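Local coordinates for protein Baccell_00875 (Bacteroides cellulosilyticus DSM 14838, PDB 5NO8) that is a polysaccharide lyase that probably removes L-rhamnose caps from glucuronic acid in complex arabinogalactan proteins, at residues Y613-Y624 against D679-V690. Residues are numbered along the deposited sequence; the frame is centred on the assembly and turned at random.
Sequences YWSTITGAVYYY and DQDWALVYYLLV
Tyr613 lies against the turn that leads into helix 682-690, one ring face over Asp679 O and Gln680 N. Its OH donates to Asp679 OD2 at 2.6 Å, meeting the carboxylate from above its plane. Tyr613 CD1 reaches Trp682 CB at 3.5 Å. Replacing the tyrosine with an alanine would probably leave the buried Asp679 carboxylate without this donor and open a gap beside Trp682. Tyr613 CE1 sits over the centre of the Trp614 ring, and Trp614 lays CH2 over one face of the Trp682 indole, 3.6 Å from Trp682 CG; the three form an aromatic cluster, and Trp682 NE1 hydrogen-bonds to Glu394 O. Thr616 chi1 (63°) turns OG1 back over its own chain. There it donates to Tyr613 O nearly along the C=O axis (169°), an oxygen that also accepts from Thr616 N. Helices 615-624 and 682-690 run nearly parallel, their axes 9.1 Å apart at closest approach, in the mainly helical part of the chain after the β-rich part. Gly619, with no side chain, brings its backbone O against Val690 CG2. Ala620 CB packs on Tyr686 CD1 at 3.6 Å, while Tyr686 OH hydrogen-bonds with Gln550 NE2. Tyr623 swings its ring across Leu689, Tyr623 CE2 to Leu689 CG 3.7 Å, one face over Leu689 O.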
loop_
_atom_site.group_PDB
_atom_site.type_symbol
_atom_site.label_atom_id
_atom_site.label_comp_id
_atom_site.label_asym_id
_atom_site.label_seq_id
_atom_site.Cartn_x
_atom_site.Cartn_y
_atom_site.Cartn_z
ATOM N N TYR A 613 -5.763 4.278 -2.170
ATOM C CA TYR A 613 -5.694 5.230 -3.291
ATOM C C TYR A 613 -4.537 6.233 -3.243
ATOM O O TYR A 613 -4.084 6.681 -4.294
ATOM C CB TYR A 613 -7.015 5.963 -3.437
ATOM C CG TYR A 613 -7.248 7.001 -2.389
ATOM C CD1 TYR A 613 -6.814 8.300 -2.594
ATOM C CD2 TYR A 613 -7.919 6.712 -1.225
ATOM C CE1 TYR A 613 -7.046 9.282 -1.676
ATOM C CE2 TYR A 613 -8.145 7.702 -0.279
ATOM C CZ TYR A 613 -7.674 8.981 -0.512
ATOM O OH TYR A 613 -7.886 10.014 0.373
ATOM N N TRP A 614 -4.028 6.607 -2.054
ATOM C CA TRP A 614 -2.855 7.504 -2.074
ATOM C C TRP A 614 -1.592 6.859 -2.644
ATOM O O TRP A 614 -0.644 7.560 -3.004
ATOM C CB TRP A 614 -2.562 8.155 -0.737
ATOM C CG TRP A 614 -3.481 9.231 -0.275
ATOM C CD1 TRP A 614 -3.935 9.363 0.977
ATOM C CD2 TRP A 614 -4.017 10.364 -1.008
ATOM N NE1 TRP A 614 -4.726 10.466 1.096
ATOM C CE2 TRP A 614 -4.793 11.099 -0.111
ATOM C CE3 TRP A 614 -3.950 10.791 -2.341
ATOM C CZ2 TRP A 614 -5.499 12.257 -0.490
ATOM C CZ3 TRP A 614 -4.650 11.926 -2.714
ATOM C CH2 TRP A 614 -5.391 12.647 -1.801
ATOM N N SER A 615 -1.569 5.533 -2.811
ATOM C CA SER A 615 -0.512 4.901 -3.588
ATOM C C SER A 615 -0.371 5.526 -4.984
ATOM O O SER A 615 0.689 5.463 -5.572
ATOM C CB SER A 615 -0.723 3.387 -3.761
ATOM O OG SER A 615 -1.907 3.074 -4.527
ATOM N N THR A 616 -1.447 6.104 -5.508
ATOM C CA THR A 616 -1.383 6.730 -6.840
ATOM C C THR A 616 -0.568 8.006 -6.866
ATOM O O THR A 616 -0.161 8.421 -7.927
ATOM C CB THR A 616 -2.777 6.990 -7.449
ATOM O OG1 THR A 616 -3.523 7.916 -6.672
ATOM C CG2 THR A 616 -3.573 5.672 -7.557
ATOM N N ILE A 617 -0.269 8.603 -5.708
ATOM C CA ILE A 617 0.607 9.775 -5.723
ATOM C C ILE A 617 1.971 9.371 -6.266
ATOM O O ILE A 617 2.605 10.127 -6.991
ATOM C CB ILE A 617 0.808 10.397 -4.317
ATOM C CG1 ILE A 617 -0.506 10.766 -3.652
ATOM C CG2 ILE A 617 1.652 11.671 -4.448
ATOM C CD1 ILE A 617 -0.350 10.989 -2.167
ATOM N N THR A 618 2.438 8.157 -5.927
ATOM C CA THR A 618 3.675 7.652 -6.481
ATOM C C THR A 618 3.601 7.534 -8.013
ATOM O O THR A 618 4.553 7.852 -8.695
ATOM C CB THR A 618 4.060 6.319 -5.827
ATOM O OG1 THR A 618 4.270 6.565 -4.432
ATOM C CG2 THR A 618 5.322 5.726 -6.418
ATOM N N GLY A 619 2.452 7.103 -8.529
ATOM C CA GLY A 619 2.196 7.138 -9.963
ATOM C C GLY A 619 2.353 8.548 -10.522
ATOM O O GLY A 619 2.983 8.716 -11.538
ATOM N N ALA A 620 1.753 9.533 -9.860
ATOM C CA ALA A 620 1.908 10.928 -10.282
ATOM C C ALA A 620 3.374 11.340 -10.320
ATOM O O ALA A 620 3.836 11.934 -11.299
ATOM C CB ALA A 620 1.124 11.850 -9.397
ATOM N N VAL A 621 4.120 10.982 -9.272
ATOM C CA VAL A 621 5.537 11.253 -9.211
ATOM C C VAL A 621 6.289 10.649 -10.377
ATOM O O VAL A 621 7.153 11.316 -10.972
ATOM C CB VAL A 621 6.159 10.751 -7.884
ATOM C CG1 VAL A 621 7.694 10.768 -7.950
ATOM C CG2 VAL A 621 5.642 11.571 -6.718
ATOM N N TYR A 622 6.011 9.376 -10.693
ATOM C CA TYR A 622 6.676 8.698 -11.786
ATOM C C TYR A 622 6.359 9.366 -13.122
ATOM O O TYR A 622 7.244 9.488 -13.965
ATOM C CB TYR A 622 6.274 7.224 -11.867
ATOM C CG TYR A 622 6.751 6.336 -10.750
ATOM C CD1 TYR A 622 7.734 6.761 -9.833
ATOM C CD2 TYR A 622 6.234 5.051 -10.603
ATOM C CE1 TYR A 622 8.183 5.918 -8.833
ATOM C CE2 TYR A 622 6.683 4.216 -9.594
ATOM C CZ TYR A 622 7.666 4.651 -8.732
ATOM O OH TYR A 622 8.092 3.834 -7.703
ATOM N N TYR A 623 5.106 9.788 -13.283
ATOM C CA TYR A 623 4.657 10.560 -14.464
ATOM C C TYR A 623 5.451 11.873 -14.609
ATOM O O TYR A 623 6.019 12.162 -15.683
ATOM C CB TYR A 623 3.148 10.798 -14.370
ATOM C CG TYR A 623 2.600 11.932 -15.197
ATOM C CD1 TYR A 623 2.310 11.759 -16.554
ATOM C CD2 TYR A 623 2.325 13.161 -14.615
ATOM C CE1 TYR A 623 1.791 12.810 -17.311
ATOM C CE2 TYR A 623 1.815 14.206 -15.346
ATOM C CZ TYR A 623 1.565 14.031 -16.688
ATOM O OH TYR A 623 1.057 15.097 -17.385
ATOM N N TYR A 624 5.535 12.631 -13.527
ATOM C CA TYR A 624 6.298 13.889 -13.569
ATOM C C TYR A 624 7.787 13.634 -13.770
ATOM O O TYR A 624 8.452 14.382 -14.493
ATOM C CB TYR A 624 6.091 14.731 -12.318
ATOM C CG TYR A 624 4.722 15.331 -12.142
ATOM C CD1 TYR A 624 4.182 16.181 -13.099
ATOM C CD2 TYR A 624 3.973 15.084 -11.000
ATOM C CE1 TYR A 624 2.939 16.742 -12.942
ATOM C CE2 TYR A 624 2.733 15.649 -10.827
ATOM C CZ TYR A 624 2.215 16.476 -11.820
ATOM O OH TYR A 624 0.995 17.034 -11.653
ATOM N N ASP A 679 -13.073 8.404 0.082
ATOM C CA ASP A 679 -12.121 9.317 -0.525
ATOM C C ASP A 679 -11.319 8.766 -1.730
ATOM O O ASP A 679 -10.473 9.453 -2.289
ATOM C CB ASP A 679 -11.158 9.881 0.576
ATOM C CG ASP A 679 -10.586 8.819 1.533
ATOM O OD1 ASP A 679 -11.138 7.689 1.701
ATOM O OD2 ASP A 679 -9.521 9.139 2.139
ATOM N N GLN A 680 -11.599 7.526 -2.119
ATOM C CA GLN A 680 -10.828 6.799 -3.129
ATOM C C GLN A 680 -10.895 7.364 -4.536
ATOM O O GLN A 680 -10.095 6.955 -5.368
ATOM C CB GLN A 680 -11.222 5.300 -3.195
ATOM C CG GLN A 680 -12.603 5.020 -3.796
ATOM C CD GLN A 680 -13.729 5.675 -3.039
ATOM O OE1 GLN A 680 -14.616 6.399 -3.614
ATOM N NE2 GLN A 680 -13.735 5.439 -1.751
ATOM N N ASP A 681 -11.792 8.300 -4.806
ATOM C CA ASP A 681 -11.912 8.811 -6.178
ATOM C C ASP A 681 -10.686 9.599 -6.622
ATOM O O ASP A 681 -10.437 9.734 -7.816
ATOM C CB ASP A 681 -13.226 9.544 -6.350
ATOM C CG ASP A 681 -14.393 8.597 -6.207
ATOM O OD1 ASP A 681 -14.385 7.542 -6.889
ATOM O OD2 ASP A 681 -15.292 8.838 -5.387
ATOM N N TRP A 682 -9.853 10.048 -5.675
ATOM C CA TRP A 682 -8.512 10.509 -6.031
ATOM C C TRP A 682 -7.690 9.530 -6.886
ATOM O O TRP A 682 -6.845 9.943 -7.668
ATOM C CB TRP A 682 -7.684 10.889 -4.773
ATOM C CG TRP A 682 -8.166 12.110 -4.092
ATOM C CD1 TRP A 682 -8.840 12.177 -2.923
ATOM C CD2 TRP A 682 -8.015 13.463 -4.549
ATOM N NE1 TRP A 682 -9.121 13.487 -2.602
ATOM C CE2 TRP A 682 -8.639 14.296 -3.593
ATOM C CE3 TRP A 682 -7.450 14.042 -5.685
ATOM C CZ2 TRP A 682 -8.700 15.698 -3.737
ATOM C CZ3 TRP A 682 -7.516 15.446 -5.835
ATOM C CH2 TRP A 682 -8.121 16.247 -4.838
ATOM N N ALA A 683 -7.902 8.220 -6.730
ATOM C CA ALA A 683 -7.165 7.295 -7.574
ATOM C C ALA A 683 -7.467 7.537 -9.050
ATOM O O ALA A 683 -6.573 7.411 -9.876
ATOM C CB ALA A 683 -7.429 5.853 -7.178
ATOM N N LEU A 684 -8.703 7.892 -9.372
ATOM C CA LEU A 684 -9.070 8.160 -10.768
ATOM C C LEU A 684 -8.618 9.557 -11.202
ATOM O O LEU A 684 -8.259 9.767 -12.350
ATOM C CB LEU A 684 -10.557 7.952 -10.985
ATOM C CG LEU A 684 -11.052 6.512 -10.845
ATOM C CD1 LEU A 684 -12.560 6.478 -11.076
ATOM C CD2 LEU A 684 -10.305 5.564 -11.769
ATOM N N VAL A 685 -8.585 10.499 -10.265
ATOM C CA VAL A 685 -7.947 11.788 -10.544
ATOM C C VAL A 685 -6.520 11.592 -11.026
ATOM O O VAL A 685 -6.090 12.186 -12.021
ATOM C CB VAL A 685 -7.981 12.719 -9.302
ATOM C CG1 VAL A 685 -7.135 13.981 -9.526
ATOM C CG2 VAL A 685 -9.404 13.073 -8.912
ATOM N N TYR A 686 -5.762 10.733 -10.342
ATOM C CA TYR A 686 -4.401 10.488 -10.726
ATOM C C TYR A 686 -4.258 9.554 -11.926
ATOM O O TYR A 686 -3.297 9.680 -12.708
ATOM C CB TYR A 686 -3.585 10.054 -9.508
ATOM C CG TYR A 686 -3.288 11.250 -8.631
ATOM C CD1 TYR A 686 -2.441 12.256 -9.078
ATOM C CD2 TYR A 686 -3.930 11.427 -7.433
ATOM C CE1 TYR A 686 -2.174 13.372 -8.296
ATOM C CE2 TYR A 686 -3.675 12.540 -6.637
ATOM C CZ TYR A 686 -2.787 13.497 -7.074
ATOM O OH TYR A 686 -2.535 14.581 -6.284
ATOM N N TYR A 687 -5.229 8.657 -12.106
ATOM C CA TYR A 687 -5.284 7.826 -13.299
ATOM C C TYR A 687 -5.358 8.734 -14.542
ATOM O O TYR A 687 -4.644 8.520 -15.508
ATOM C CB TYR A 687 -6.488 6.893 -13.263
ATOM C CG TYR A 687 -6.551 5.998 -14.451
ATOM C CD1 TYR A 687 -7.120 6.429 -15.639
ATOM C CD2 TYR A 687 -5.980 4.724 -14.415
ATOM C CE1 TYR A 687 -7.148 5.601 -16.758
ATOM C CE2 TYR A 687 -5.995 3.918 -15.524
ATOM C CZ TYR A 687 -6.585 4.366 -16.688
ATOM O OH TYR A 687 -6.564 3.531 -17.794
ATOM N N LEU A 688 -6.217 9.733 -14.474
ATOM C CA LEU A 688 -6.408 10.668 -15.594
ATOM C C LEU A 688 -5.258 11.639 -15.770
ATOM O O LEU A 688 -4.970 12.025 -16.901
ATOM C CB LEU A 688 -7.733 11.395 -15.477
ATOM C CG LEU A 688 -8.937 10.453 -15.601
ATOM C CD1 LEU A 688 -10.214 11.145 -15.288
ATOM C CD2 LEU A 688 -9.027 9.807 -16.985
ATOM N N LEU A 689 -4.564 11.993 -14.690
ATOM C CA LEU A 689 -3.297 12.717 -14.821
ATOM C C LEU A 689 -2.257 11.926 -15.589
ATOM O O LEU A 689 -1.689 12.379 -16.594
ATOM C CB LEU A 689 -2.746 13.091 -13.435
ATOM C CG LEU A 689 -1.388 13.816 -13.495
ATOM C CD1 LEU A 689 -1.620 15.235 -14.033
ATOM C CD2 LEU A 689 -0.769 13.846 -12.122
ATOM N N VAL A 690 -2.011 10.698 -15.132
ATOM C CA VAL A 690 -0.977 9.869 -15.680
ATOM C C VAL A 690 -1.235 9.521 -17.138
ATOM O O VAL A 690 -0.296 9.525 -17.930
ATOM C CB VAL A 690 -0.823 8.571 -14.859
ATOM C CG1 VAL A 690 -0.016 7.511 -15.589
ATOM C CG2 VAL A 690 -0.203 8.903 -13.513
#